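Local coordinates for heat shock protein STI1 (Saccharomyces cerevisiae, PDB 3UPV) that serves as a co-chaperone adaptor linking Hsp70 and Hsp90, its TPR2B domain here holding a peptide from the C-terminal part of Hsp70, at residues S42-A47 / I58-K63; S90-L95 / Q116-A121. All blocks are in the same frame, centred on the assembly; numbering follows the deposited sequence.

Contact 1 (S42-A47 / I58-K63)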
loop_
_atom_site.group_PDB
_atom_site.type_symbol
_atom_site.label_atom_id
_atom_site.label_comp_id
_atom_site.label_asym_id
_atom_site.label_seq_id
_atom_site.Cartn_x
_atom_site.Cartn_y
_atom_site.Cartn_z
ATOM N N SER A 42 2.251 -4.743 -1.511
ATOM C CA SER A 42 1.309 -3.703 -1.121
ATOM C C SER A 42 0.373 -4.265 -0.060
ATOM O O SER A 42 0.056 -3.574 0.917
ATOM C CB SER A 42 0.530 -3.183 -2.331
ATOM O OG SER A 42 -0.541 -2.351 -1.888
ATOM N N ASN A 43 -0.096 -5.521 -0.257
ATOM C CA ASN A 43 -1.060 -6.109 0.656
ATOM C C ASN A 43 -0.399 -6.360 2.013
ATOM O O ASN A 43 -0.959 -5.993 3.064
ATOM C CB ASN A 43 -1.647 -7.418 0.106
ATOM C CG ASN A 43 -2.648 -7.215 -1.055
ATOM O OD1 ASN A 43 -3.175 -6.120 -1.336
ATOM N ND2 ASN A 43 -2.937 -8.332 -1.713
ATOM N N ARG A 44 0.831 -6.911 2.025
ATOM C CA ARG A 44 1.452 -7.077 3.317
ATOM C C ARG A 44 1.661 -5.717 3.985
ATOM O O ARG A 44 1.427 -5.603 5.216
ATOM C CB ARG A 44 2.813 -7.766 3.133
ATOM C CG ARG A 44 3.391 -8.180 4.459
ATOM C CD ARG A 44 4.616 -9.139 4.393
ATOM N NE ARG A 44 5.740 -8.556 3.705
ATOM C CZ ARG A 44 6.830 -9.228 3.381
ATOM N NH1 ARG A 44 6.934 -10.561 3.646
ATOM N NH2 ARG A 44 7.789 -8.583 2.747
ATOM N N ALA A 45 2.071 -4.679 3.208
ATOM C CA ALA A 45 2.170 -3.326 3.784
ATOM C C ALA A 45 0.872 -2.904 4.472
ATOM O O ALA A 45 0.869 -2.211 5.514
ATOM C CB ALA A 45 2.533 -2.301 2.734
ATOM N N ALA A 46 -0.236 -3.220 3.857
ATOM C CA ALA A 46 -1.533 -2.760 4.422
ATOM C C ALA A 46 -1.703 -3.344 5.804
ATOM O O ALA A 46 -2.204 -2.670 6.745
ATOM C CB ALA A 46 -2.700 -3.169 3.493
ATOM N N ALA A 47 -1.343 -4.616 5.929
ATOM C CA ALA A 47 -1.500 -5.273 7.217
ATOM C C ALA A 47 -0.471 -4.813 8.271
ATOM O O ALA A 47 -0.783 -4.627 9.472
ATOM C CB ALA A 47 -1.501 -6.817 7.031
ATOM N N ILE A 58 6.595 0.606 4.835
ATOM C CA ILE A 58 7.143 1.490 3.787
ATOM C C ILE A 58 8.105 0.724 2.844
ATOM O O ILE A 58 8.088 0.937 1.629
ATOM C CB ILE A 58 7.875 2.745 4.446
ATOM C CG1 ILE A 58 6.797 3.717 5.025
ATOM C CG2 ILE A 58 8.761 3.453 3.464
ATOM C CD1 ILE A 58 7.338 4.751 6.076
ATOM N N ALA A 59 8.906 -0.159 3.422
ATOM C CA ALA A 59 9.789 -1.005 2.640
ATOM C C ALA A 59 8.982 -1.855 1.661
ATOM O O ALA A 59 9.372 -1.966 0.521
ATOM C CB ALA A 59 10.620 -1.838 3.500
ATOM N N ASP A 60 7.820 -2.366 2.099
ATOM C CA ASP A 60 7.009 -3.190 1.172
ATOM C C ASP A 60 6.355 -2.356 0.080
ATOM O O ASP A 60 6.207 -2.786 -1.069
ATOM C CB ASP A 60 5.915 -3.950 1.961
ATOM C CG ASP A 60 6.419 -5.300 2.520
ATOM O OD1 ASP A 60 5.659 -5.868 3.351
ATOM O OD2 ASP A 60 7.475 -5.843 2.093
ATOM N N CYS A 61 5.879 -1.161 0.434
ATOM C CA CYS A 61 5.348 -0.295 -0.570
ATOM C C CYS A 61 6.435 0.053 -1.606
ATOM O O CYS A 61 6.127 0.056 -2.831
ATOM C CB CYS A 61 4.868 1.014 0.044
ATOM S SG CYS A 61 3.361 0.851 1.031
ATOM N N ASN A 62 7.659 0.351 -1.152
ATOM C CA ASN A 62 8.789 0.585 -2.080
ATOM C C ASN A 62 9.049 -0.609 -3.019
ATOM O O ASN A 62 9.263 -0.463 -4.240
ATOM C CB ASN A 62 10.030 1.031 -1.299
ATOM C CG ASN A 62 9.923 2.455 -0.895
ATOM O OD1 ASN A 62 10.311 2.841 0.214
ATOM N ND2 ASN A 62 9.336 3.261 -1.785
ATOM N N LYS A 63 8.967 -1.800 -2.473
ATOM C CA LYS A 63 9.141 -3.018 -3.284
ATOM C C LYS A 63 7.968 -3.177 -4.300
ATOM O O LYS A 63 8.199 -3.569 -5.438
ATOM C CB LYS A 63 9.294 -4.231 -2.352
ATOM C CG LYS A 63 9.937 -5.506 -2.965
ATOM C CD LYS A 63 11.474 -5.384 -3.141
ATOM C CE LYS A 63 12.277 -5.730 -1.867
ATOM N NZ LYS A 63 13.805 -5.914 -2.044
#
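R44 lies against D60 from CB to NH2, and tracing it from the backbone outward shows how a two-bond salt bridge is built between helices. R44 CB and CG both pass 3.4 Å from D60 OD1, CG standing anti to the backbone N (chi1 -170°). CD keeps beside the same oxygen, and a bend at chi3 then turns the head back toward the carboxylate. R44 NE donates to D60 OD1 at 2.7 Å, and R44 NH2 to D60 OD2 at 2.8 Å in an almost perfectly straight bond that uses the syn lone pair. Guanidinium and carboxylate are nearly coplanar, 17° apart, so this side-on grip fixes the rotation of both groups. NH1 turns to T28 OG1 instead. Beside the ion pair A45 CB rests on C61 SG (3.7 Å) and on D60 CB, and these small groups let the segment axes approach to 7.9 Å. Both helices belong to TPR 8, as its antiparallel pair. Helix 20-33 packs against R44 through Y27 and I31, helix 72-84 meets A45 and C61 through R77 and K78, and N43 and A46 face the bound peptide.

Contact 2 (S90-L95 / Q116-A121)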
loop_
_atom_site.group_PDB
_atom_site.type_symbol
_atom_site.label_atom_id
_atom_site.label_comp_id
_atom_site.label_asym_id
_atom_site.label_seq_id
_atom_site.Cartn_x
_atom_site.Cartn_y
_atom_site.Cartn_z
ATOM N N SER A 90 8.679 13.943 2.334
ATOM C CA SER A 90 8.738 12.789 1.451
ATOM C C SER A 90 7.365 12.398 1.019
ATOM O O SER A 90 7.175 11.996 -0.132
ATOM C CB SER A 90 9.476 11.606 2.083
ATOM O OG SER A 90 10.848 11.981 2.279
ATOM N N ALA A 91 6.409 12.498 1.942
ATOM C CA ALA A 91 5.028 12.158 1.603
ATOM C C ALA A 91 4.468 13.022 0.519
ATOM O O ALA A 91 3.778 12.545 -0.380
ATOM C CB ALA A 91 4.097 12.159 2.831
ATOM N N LEU A 92 4.774 14.305 0.585
ATOM C CA LEU A 92 4.238 15.225 -0.425
ATOM C C LEU A 92 4.792 14.820 -1.817
ATOM O O LEU A 92 4.061 14.832 -2.832
ATOM C CB LEU A 92 4.697 16.645 -0.006
ATOM C CG LEU A 92 3.890 17.252 1.179
ATOM C CD1 LEU A 92 4.604 18.482 1.741
ATOM C CD2 LEU A 92 2.398 17.568 0.875
ATOM N N GLU A 93 6.060 14.423 -1.872
ATOM C CA GLU A 93 6.689 13.960 -3.131
ATOM C C GLU A 93 6.032 12.660 -3.623
ATOM O O GLU A 93 5.703 12.511 -4.811
ATOM C CB GLU A 93 8.228 13.768 -2.949
ATOM C CG GLU A 93 9.051 15.072 -3.154
ATOM C CD GLU A 93 10.530 14.954 -2.718
ATOM O OE1 GLU A 93 11.251 15.959 -2.785
ATOM O OE2 GLU A 93 10.984 13.883 -2.276
ATOM N N THR A 94 5.749 11.764 -2.678
ATOM C CA THR A 94 5.146 10.528 -3.033
ATOM C C THR A 94 3.717 10.805 -3.555
ATOM O O THR A 94 3.253 10.139 -4.499
ATOM C CB THR A 94 5.062 9.619 -1.820
ATOM O OG1 THR A 94 6.382 9.404 -1.307
ATOM C CG2 THR A 94 4.423 8.244 -2.192
ATOM N N LEU A 95 3.010 11.754 -2.918
ATOM C CA LEU A 95 1.668 12.081 -3.345
ATOM C C LEU A 95 1.634 12.735 -4.718
ATOM O O LEU A 95 0.642 12.547 -5.470
ATOM C CB LEU A 95 0.926 12.947 -2.365
ATOM C CG LEU A 95 0.640 12.159 -1.103
ATOM C CD1 LEU A 95 0.410 13.041 0.176
ATOM C CD2 LEU A 95 -0.502 11.176 -1.382
ATOM N N GLN A 116 -6.561 14.855 -0.095
ATOM C CA GLN A 116 -6.696 15.051 1.343
ATOM C C GLN A 116 -5.445 14.605 2.122
ATOM O O GLN A 116 -5.125 15.203 3.162
ATOM C CB GLN A 116 -7.990 14.467 1.912
ATOM C CG GLN A 116 -8.126 12.940 1.823
ATOM C CD GLN A 116 -7.638 12.229 3.047
ATOM O OE1 GLN A 116 -7.632 12.771 4.127
ATOM N NE2 GLN A 116 -7.235 10.974 2.882
ATOM N N LEU A 117 -4.754 13.592 1.588
ATOM C CA LEU A 117 -3.437 13.211 2.144
ATOM C C LEU A 117 -2.470 14.344 1.951
ATOM O O LEU A 117 -1.734 14.672 2.885
ATOM C CB LEU A 117 -2.881 11.912 1.522
ATOM C CG LEU A 117 -3.743 10.715 1.894
ATOM C CD1 LEU A 117 -3.323 9.514 1.108
ATOM C CD2 LEU A 117 -3.859 10.423 3.449
ATOM N N TYR A 118 -2.505 14.976 0.781
ATOM C CA TYR A 118 -1.597 16.061 0.490
ATOM C C TYR A 118 -1.806 17.229 1.454
ATOM O O TYR A 118 -0.802 17.804 1.974
ATOM C CB TYR A 118 -1.811 16.602 -0.913
ATOM C CG TYR A 118 -0.625 17.466 -1.339
ATOM C CD1 TYR A 118 0.455 16.906 -2.005
ATOM C CD2 TYR A 118 -0.594 18.853 -1.025
ATOM C CE1 TYR A 118 1.531 17.691 -2.392
ATOM C CE2 TYR A 118 0.418 19.629 -1.432
ATOM C CZ TYR A 118 1.504 19.038 -2.103
ATOM O OH TYR A 118 2.586 19.794 -2.471
ATOM N N TYR A 119 -3.074 17.551 1.672
ATOM C CA TYR A 119 -3.452 18.664 2.545
ATOM C C TYR A 119 -2.954 18.365 3.968
ATOM O O TYR A 119 -2.454 19.253 4.641
ATOM C CB TYR A 119 -4.959 18.869 2.586
ATOM C CG TYR A 119 -5.269 20.083 3.414
ATOM C CD1 TYR A 119 -4.829 21.362 2.988
ATOM C CD2 TYR A 119 -5.917 19.974 4.652
ATOM C CE1 TYR A 119 -5.061 22.521 3.788
ATOM C CE2 TYR A 119 -6.148 21.108 5.451
ATOM C CZ TYR A 119 -5.721 22.362 5.014
ATOM O OH TYR A 119 -5.943 23.471 5.784
ATOM N N LYS A 120 -3.094 17.120 4.392
ATOM C CA LYS A 120 -2.823 16.689 5.756
ATOM C C LYS A 120 -1.281 16.738 5.919
ATOM O O LYS A 120 -0.741 17.366 6.857
ATOM C CB LYS A 120 -3.452 15.290 5.988
ATOM C CG LYS A 120 -3.074 14.552 7.302
ATOM C CD LYS A 120 -3.866 13.220 7.530
ATOM C CE LYS A 120 -3.540 12.000 6.579
ATOM N NZ LYS A 120 -3.404 10.539 7.200
ATOM N N ALA A 121 -0.559 16.207 4.940
ATOM C CA ALA A 121 0.923 16.275 4.983
ATOM C C ALA A 121 1.461 17.706 5.005
ATOM O O ALA A 121 2.412 18.037 5.774
ATOM C CB ALA A 121 1.566 15.463 3.840
#
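Two first torsions set up the meeting of L92 and Y118. The tyrosine swings its CG opposite the backbone N (chi1 -165°), which carries the ring toward helix 88-106, while L92 keeps CG beside its own backbone N and extends CD2 to the ring. The two side chains cross at about a right angle. L92 CD2 stands over the middle of the Y118 ring, 3.3 Å from its centroid and only 9° off the normal, a CH-pi contact made by one methyl on one face. L92 CD2 also touches A121 CB at 3.7 Å, so it is wedged between an aromatic face and a small residue one turn further along the helix. L95 comes to the ring differently: its CB lies at the edge, 4.0 Å from Y118 CD1, and its CD1 packs against L117 CB at 3.7 Å. A91 CB and A121 CB extend this apolar seam at 4.3 Å. Putting an alanine in place of Y118 would probably leave the CD2 methyl of L92 without the face it rests on and open a gap beside L95. Further along helix 88-106, D96 and R99 also touch the tyrosine, whereas L95 and L117 turn to helix 72-84 through A79, I76 and T80. The segment axes come within 9.3 Å, antiparallel at 160°, with no hydrogen bond between them: segment 90-95, in TPR 9, is packed against helix 111-124, the last helix of this chain, stacked on the TPR helices like the C-terminal capping helix of many TPR domains.

Overall arrangement
From the N terminus the chain runs through helices 2-16 and 20-33 before entering helix 38-50, where contact 1 begins. That contact closes after ten intervening residues, across the short link between helices 38-50 and 54-67 of one repeat. Helix 72-84 follows, and contact 2 then opens on helix 88-106 and closes on helix 111-124, spanning a longer excursion of 20 residues. The two closures are in series, neither enclosing nor crossing the other. The centres of contact 1 and contact 2 lie about 17 Å apart and their nearest atoms about 7 Å apart, without touching. Helix 72-84 bridges them, since its residues pack on both contacts; neighbour-to-neighbour closures of this kind build the superhelical TPR stack.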